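PDB 5MQ6: polycyclic ketone monooxygenase from Myceliophthora thermophila, which uses FAD and NADPH to insert one oxygen atom beside the carbonyl of ketones, notably bulky polycyclic ones, turning them into esters or lactones. Local coordinates for residues F81-A86 and I109-A114. Residues are numbered along the deposited sequence; the frame is centred on the assembly and turned at random.
With FAD (flavin-adenine dinucleotide), chain B.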
# COMPACT_ATOMS: atom_id res chain seq x y z
N PHE A 81 14.50 -14.97 -14.27
CA PHE A 81 13.50 -14.36 -13.42
C PHE A 81 12.84 -13.15 -14.15
O PHE A 81 13.52 -12.27 -14.69
CB PHE A 81 14.14 -13.80 -12.12
CG PHE A 81 14.77 -14.84 -11.28
CD1 PHE A 81 14.02 -15.60 -10.40
CD2 PHE A 81 16.14 -15.11 -11.38
CE1 PHE A 81 14.60 -16.61 -9.66
CE2 PHE A 81 16.72 -16.15 -10.63
CZ PHE A 81 15.92 -16.92 -9.79
N ILE A 82 11.52 -13.13 -14.13
CA ILE A 82 10.78 -11.89 -14.36
C ILE A 82 10.20 -11.41 -13.04
O ILE A 82 9.48 -12.13 -12.33
CB ILE A 82 9.73 -11.97 -15.46
CG1 ILE A 82 10.47 -12.11 -16.83
CG2 ILE A 82 8.87 -10.67 -15.42
CD1 ILE A 82 9.54 -12.58 -17.95
N ILE A 83 10.53 -10.16 -12.75
CA ILE A 83 9.95 -9.43 -11.62
C ILE A 83 8.91 -8.41 -12.11
O ILE A 83 9.25 -7.56 -12.92
CB ILE A 83 11.05 -8.69 -10.86
CG1 ILE A 83 12.06 -9.73 -10.29
CG2 ILE A 83 10.45 -7.82 -9.72
CD1 ILE A 83 13.32 -9.11 -9.71
N LEU A 84 7.69 -8.49 -11.58
CA LEU A 84 6.67 -7.52 -11.95
C LEU A 84 6.67 -6.49 -10.86
O LEU A 84 6.43 -6.79 -9.68
CB LEU A 84 5.29 -8.19 -12.06
CG LEU A 84 4.11 -7.45 -12.68
CD1 LEU A 84 3.00 -8.41 -13.09
CD2 LEU A 84 3.47 -6.54 -11.67
N GLY A 85 7.05 -5.28 -11.26
CA GLY A 85 7.22 -4.19 -10.37
C GLY A 85 8.67 -3.78 -10.16
O GLY A 85 9.48 -4.62 -9.83
N ALA A 86 8.93 -2.49 -10.27
CA ALA A 86 10.20 -1.89 -10.16
C ALA A 86 10.19 -0.81 -9.05
O ALA A 86 11.05 0.09 -8.99
CB ALA A 86 10.57 -1.32 -11.50
N ILE A 109 17.53 -11.47 -15.17
CA ILE A 109 16.49 -10.60 -14.62
C ILE A 109 15.92 -9.71 -15.68
O ILE A 109 16.67 -9.03 -16.37
CB ILE A 109 17.01 -9.72 -13.46
CG1 ILE A 109 17.35 -10.61 -12.23
CG2 ILE A 109 15.93 -8.62 -13.10
CD1 ILE A 109 17.85 -9.83 -11.00
N LEU A 110 14.57 -9.67 -15.77
CA LEU A 110 13.84 -8.60 -16.37
C LEU A 110 12.82 -8.13 -15.39
O LEU A 110 11.97 -8.90 -14.97
CB LEU A 110 13.20 -8.97 -17.72
CG LEU A 110 12.51 -7.76 -18.41
CD1 LEU A 110 13.54 -6.79 -18.95
CD2 LEU A 110 11.58 -8.18 -19.54
N MET A 111 12.90 -6.85 -15.07
CA MET A 111 11.90 -6.19 -14.23
C MET A 111 10.94 -5.52 -15.19
O MET A 111 11.40 -4.91 -16.19
CB MET A 111 12.52 -5.16 -13.27
CG MET A 111 13.67 -5.75 -12.42
SD MET A 111 14.46 -4.48 -11.38
CE MET A 111 13.19 -4.40 -10.12
N VAL A 112 9.65 -5.67 -14.91
CA VAL A 112 8.60 -5.11 -15.77
C VAL A 112 7.68 -4.26 -14.94
O VAL A 112 7.19 -4.67 -13.87
CB VAL A 112 7.79 -6.22 -16.49
CG1 VAL A 112 6.78 -5.68 -17.52
CG2 VAL A 112 8.78 -7.15 -17.20
N ASP A 113 7.39 -3.06 -15.45
CA ASP A 113 6.58 -2.11 -14.72
C ASP A 113 5.88 -1.20 -15.74
O ASP A 113 6.46 -0.76 -16.72
CB ASP A 113 7.49 -1.29 -13.81
CG ASP A 113 6.73 -0.62 -12.61
OD1 ASP A 113 5.57 -0.18 -12.78
OD2 ASP A 113 7.33 -0.52 -11.52
N ALA A 114 4.65 -0.86 -15.46
CA ALA A 114 3.85 0.13 -16.19
C ALA A 114 4.40 1.53 -15.98
O ALA A 114 4.24 2.34 -16.82
CB ALA A 114 2.38 0.06 -15.77
PA FAD B . 4.68 -0.29 -5.68
O1A FAD B . 3.21 -0.04 -5.79
O2A FAD B . 5.61 0.77 -5.11
O5B FAD B . 5.23 -0.67 -7.14
C5B FAD B . 4.56 -1.61 -7.91
C4B FAD B . 4.64 -1.18 -9.36
O4B FAD B . 4.13 -2.28 -10.14
C3B FAD B . 3.81 0.04 -9.74
O3B FAD B . 4.58 0.89 -10.56
C2B FAD B . 2.66 -0.53 -10.51
O2B FAD B . 2.15 0.37 -11.47
C1B FAD B . 3.29 -1.75 -11.13
N9A FAD B . 2.32 -2.73 -11.56
C8A FAD B . 1.32 -3.27 -10.81
N7A FAD B . 0.63 -4.10 -11.58
C5A FAD B . 1.13 -4.11 -12.82
C6A FAD B . 0.82 -4.84 -14.07
N6A FAD B . -0.17 -5.69 -14.23
N1A FAD B . 1.65 -4.59 -15.04
C2A FAD B . 2.68 -3.71 -14.96
N3A FAD B . 3.04 -3.01 -13.91
C4A FAD B . 2.24 -3.18 -12.80
N1 FAD B . 3.98 2.63 2.95
C2 FAD B . 4.77 2.70 4.07
O2 FAD B . 5.11 1.69 4.66
N3 FAD B . 5.20 3.89 4.53
C4 FAD B . 4.84 5.02 3.90
O4 FAD B . 5.26 6.07 4.36
C4X FAD B . 3.99 5.05 2.70
N5 FAD B . 3.58 6.19 2.04
C5X FAD B . 2.80 6.05 0.94
C6 FAD B . 2.33 7.25 0.21
C7 FAD B . 1.48 7.00 -0.97
C7M FAD B . 0.94 8.15 -1.79
C8 FAD B . 1.08 5.62 -1.40
C8M FAD B . 0.20 5.35 -2.62
C9 FAD B . 1.53 4.53 -0.68
C9A FAD B . 2.36 4.69 0.46
N10 FAD B . 2.76 3.54 1.15
C10 FAD B . 3.60 3.71 2.26
C1' FAD B . 2.44 2.17 0.70
C2' FAD B . 3.45 1.86 -0.48
O2' FAD B . 2.71 1.41 -1.62
C3' FAD B . 4.59 0.84 -0.11
O3' FAD B . 5.35 1.37 0.99
C4' FAD B . 5.67 0.56 -1.18
O4' FAD B . 6.14 1.76 -1.94
C5' FAD B . 5.18 -0.54 -2.14
O5' FAD B . 6.36 -1.04 -2.84
P FAD B . 5.99 -2.16 -3.96
O1P FAD B . 7.25 -2.19 -4.90
O2P FAD B . 5.48 -3.38 -3.18
O3P FAD B . 4.66 -1.59 -4.73
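The carboxylate of Asp113 bridges the Ala86 amide and the FAD ribose. Ala86 N reaches OD2 from the anti side, 32° out of the carboxylate plane, at 2.8 Å. The ribose hydroxyl O3B donates to OD1 at 2.7 Å. The adenine has Leu84 CD2 over one face, 3.6 Å from C5A, and Ala114 CB against the opposite face, near N3A; at its edge Ala114 N donates to N3A at 3.1 Å. Asp113 CG stands anti to the backbone N (chi1 -159°), which swings the carboxylate between cofactor and Ala86; OD1 also accepts the amide of Ala115 and is thus gripped twice. With an alanine here, the ribose hydroxyl and the amides of Ala86 and Ala115 would probably all lose this acceptor.

Behind this site, strands 78-84 and 109-112 run parallel. Phe81 O and Ile83 O accept the amides of Leu110 and Val112, and Leu110 O and Val112 O accept those of Ile83 and Gly85; the last bond, Gly85 N to Val112 O, is 2.7 Å long. On one face, where Phe81, Ile83 and Ile109 pack against helix 88-99, Ile83 CB meets Met111 CG at 4.2 Å. The Met111 chain bends at chi3 (77°), bringing CE 3.9 Å from Ala86 CA and beside Gly85 O, a buried carbonyl with no polar partner. On the other face Ile82 CG2 and Val112 CG2 touch diagonally at 3.9 Å, backed by strands 210-216 and 181-189. Gly85 has a positive phi at which a side chain would collide with the preceding carbonyl. This is the beta-alpha-beta unit of a Rossmann-type FAD-binding fold: the first strand runs into a turn consistent with a GxGxxG motif, and the second ends in the acidic residue that holds the adenosine ribose.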